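Local coordinates for alginate biosynthesis protein AlgJ (Pseudomonas putida, PDB 4O8V) that probably adds acetyl groups to mannuronate residues of alginate in the periplasm, as part of an inner-membrane complex, at residues V215-S220 with V271-E276. Numbering follows the deposited sequence.
Sequences VGTSYS and VWEFPE
The phenol ring of Tyr-219 and the carboxylate of Glu-273 meet obliquely, their planes 55° apart, and the ring slides past Pro-275, whose CG lies 3.6 Å from Tyr-219 CD1. In the plane of that ring, at its edge, sits Thr-217 OG1. The indole of Trp-272 carries Phe-274 CD2 over one face, toward the rim, while Val-215 O lies at its edge, 3.6 Å from Trp-272 CD1. Three bonds hold the buried carboxylate. Glu-273 OE2 takes the hydroxyl of Thr-217 OG1 on its syn lone pair at 2.6 Å. Glu-273 OE1 accepts twice: from Thr-217 N on the syn side, 34° out of the carboxylate plane, and from Ser-220 OG on the anti side at 2.7 Å. A bend at chi2 (-99°) turns the carboxylate toward the 217-220 turn, where these three donors fix its rotation. Thr-217 also N-caps the short helix, OG1 accepting from Tyr-219 N at 3.1 Å, and thus links Glu-273 to the turn carrying Ser-218, the probable nucleophile. Ser-218 OG is hydrogen-bonded to His-122 NE2, probably the proton acceptor, whose ring packs edge-to-face with Tyr-219; Glu-273 thus probably serves as a second-shell residue, steadying the turn that carries Ser-218 in this SGNH-type site. Parallel pairing of Val-215 with Trp-272 sets the backbones: Val-215 N gives to Val-271 O, and Val-215 O receives Glu-273 N, each at 2.8 Å. Strand 269-275 runs between 55-61 and 212-215 in the central parallel sheet; helix 250-257 touches Val-215 and Trp-272, helix 31-51 packs on Trp-272 and Phe-274, and helix 218-221 starts just beyond strand 212-215.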
loop_
_atom_site.group_PDB
_atom_site.type_symbol
_atom_site.label_atom_id
_atom_site.label_comp_id
_atom_site.label_asym_id
_atom_site.label_seq_id
_atom_site.Cartn_x
_atom_site.Cartn_y
_atom_site.Cartn_z
ATOM N N VAL A 215 5.468 2.570 -6.637
ATOM C CA VAL A 215 6.000 1.277 -6.237
ATOM C C VAL A 215 5.191 0.734 -5.067
ATOM O O VAL A 215 4.799 1.487 -4.177
ATOM C CB VAL A 215 7.499 1.380 -5.838
ATOM C CG1 VAL A 215 8.067 -0.024 -5.552
ATOM C CG2 VAL A 215 8.260 2.038 -6.941
ATOM N N GLY A 216 4.906 -0.557 -5.089
ATOM C CA GLY A 216 4.148 -1.151 -4.010
ATOM C C GLY A 216 3.739 -2.588 -4.259
ATOM O O GLY A 216 4.408 -3.349 -4.975
ATOM N N THR A 217 2.621 -2.952 -3.640
ATOM C CA THR A 217 2.136 -4.319 -3.595
ATOM C C THR A 217 0.928 -4.474 -4.503
ATOM O O THR A 217 0.718 -3.682 -5.435
ATOM C CB THR A 217 1.720 -4.739 -2.150
ATOM O OG1 THR A 217 0.561 -3.985 -1.770
ATOM C CG2 THR A 217 2.846 -4.463 -1.154
ATOM N N SER A 218 0.163 -5.534 -4.262
ATOM C CA SER A 218 -1.098 -5.733 -4.975
ATOM C C SER A 218 -2.081 -4.585 -4.743
ATOM O O SER A 218 -2.985 -4.382 -5.568
ATOM C CB SER A 218 -1.728 -7.074 -4.559
ATOM O OG SER A 218 -1.884 -7.161 -3.155
ATOM N N TYR A 219 -1.925 -3.819 -3.656
ATOM C CA TYR A 219 -2.774 -2.615 -3.474
ATOM C C TYR A 219 -2.594 -1.670 -4.662
ATOM O O TYR A 219 -3.539 -0.980 -5.088
ATOM C CB TYR A 219 -2.462 -1.860 -2.166
ATOM C CG TYR A 219 -3.017 -2.500 -0.916
ATOM C CD1 TYR A 219 -2.302 -3.500 -0.264
ATOM C CD2 TYR A 219 -4.266 -2.116 -0.388
ATOM C CE1 TYR A 219 -2.795 -4.109 0.888
ATOM C CE2 TYR A 219 -4.773 -2.724 0.790
ATOM C CZ TYR A 219 -4.029 -3.713 1.413
ATOM O OH TYR A 219 -4.506 -4.337 2.545
ATOM N N SER A 220 -1.386 -1.677 -5.227
ATOM C CA SER A 220 -1.033 -0.772 -6.329
ATOM C C SER A 220 -0.973 -1.465 -7.674
ATOM O O SER A 220 -1.161 -0.825 -8.701
ATOM C CB SER A 220 0.340 -0.117 -6.075
ATOM O OG SER A 220 0.302 0.738 -4.951
ATOM N N VAL A 271 6.077 7.416 -5.244
ATOM C CA VAL A 271 5.082 7.061 -4.243
ATOM C C VAL A 271 5.308 5.594 -3.901
ATOM O O VAL A 271 5.277 4.726 -4.785
ATOM C CB VAL A 271 3.641 7.281 -4.751
ATOM C CG1 VAL A 271 2.612 6.719 -3.741
ATOM C CG2 VAL A 271 3.379 8.729 -5.018
ATOM N N TRP A 272 5.555 5.314 -2.623
ATOM C CA TRP A 272 5.857 3.955 -2.174
ATOM C C TRP A 272 4.750 3.469 -1.239
ATOM O O TRP A 272 4.671 3.896 -0.086
ATOM C CB TRP A 272 7.194 3.919 -1.444
ATOM C CG TRP A 272 7.672 2.544 -1.108
ATOM C CD1 TRP A 272 7.104 1.346 -1.476
ATOM C CD2 TRP A 272 8.846 2.210 -0.342
ATOM N NE1 TRP A 272 7.851 0.300 -0.990
ATOM C CE2 TRP A 272 8.918 0.800 -0.282
ATOM C CE3 TRP A 272 9.827 2.965 0.299
ATOM C CZ2 TRP A 272 9.952 0.123 0.393
ATOM C CZ3 TRP A 272 10.853 2.302 0.973
ATOM C CH2 TRP A 272 10.902 0.890 1.014
ATOM N N GLU A 273 3.910 2.583 -1.756
ATOM C CA GLU A 273 2.786 2.034 -0.999
ATOM C C GLU A 273 3.255 0.821 -0.180
ATOM O O GLU A 273 3.822 -0.143 -0.711
ATOM C CB GLU A 273 1.640 1.693 -1.954
ATOM C CG GLU A 273 0.576 0.797 -1.349
ATOM C CD GLU A 273 0.747 -0.665 -1.749
ATOM O OE1 GLU A 273 0.909 -0.951 -2.966
ATOM O OE2 GLU A 273 0.690 -1.537 -0.854
ATOM N N PHE A 274 3.047 0.907 1.132
ATOM C CA PHE A 274 3.656 0.008 2.112
ATOM C C PHE A 274 2.621 -0.257 3.213
ATOM O O PHE A 274 2.494 0.528 4.154
ATOM C CB PHE A 274 4.943 0.648 2.687
ATOM C CG PHE A 274 5.883 -0.325 3.369
ATOM C CD1 PHE A 274 5.433 -1.185 4.365
ATOM C CD2 PHE A 274 7.242 -0.380 3.003
ATOM C CE1 PHE A 274 6.321 -2.071 5.002
ATOM C CE2 PHE A 274 8.128 -1.275 3.618
ATOM C CZ PHE A 274 7.664 -2.128 4.616
ATOM N N PRO A 275 1.853 -1.344 3.092
ATOM C CA PRO A 275 0.827 -1.613 4.104
ATOM C C PRO A 275 1.453 -1.904 5.485
ATOM O O PRO A 275 2.512 -2.533 5.554
ATOM C CB PRO A 275 0.096 -2.854 3.551
ATOM C CG PRO A 275 0.380 -2.818 2.045
ATOM C CD PRO A 275 1.827 -2.323 1.993
ATOM N N GLU A 276 0.817 -1.457 6.563
ATOM C CA GLU A 276 1.463 -1.508 7.876
ATOM C C GLU A 276 1.869 -2.918 8.329
ATOM O O GLU A 276 2.913 -3.081 8.954
ATOM C CB GLU A 276 0.570 -0.852 8.939
ATOM C CG GLU A 276 -0.719 -1.603 9.252
ATOM C CD GLU A 276 -1.374 -1.172 10.562
ATOM O OE1 GLU A 276 -0.967 -1.663 11.640
ATOM O OE2 GLU A 276 -2.322 -0.368 10.518
#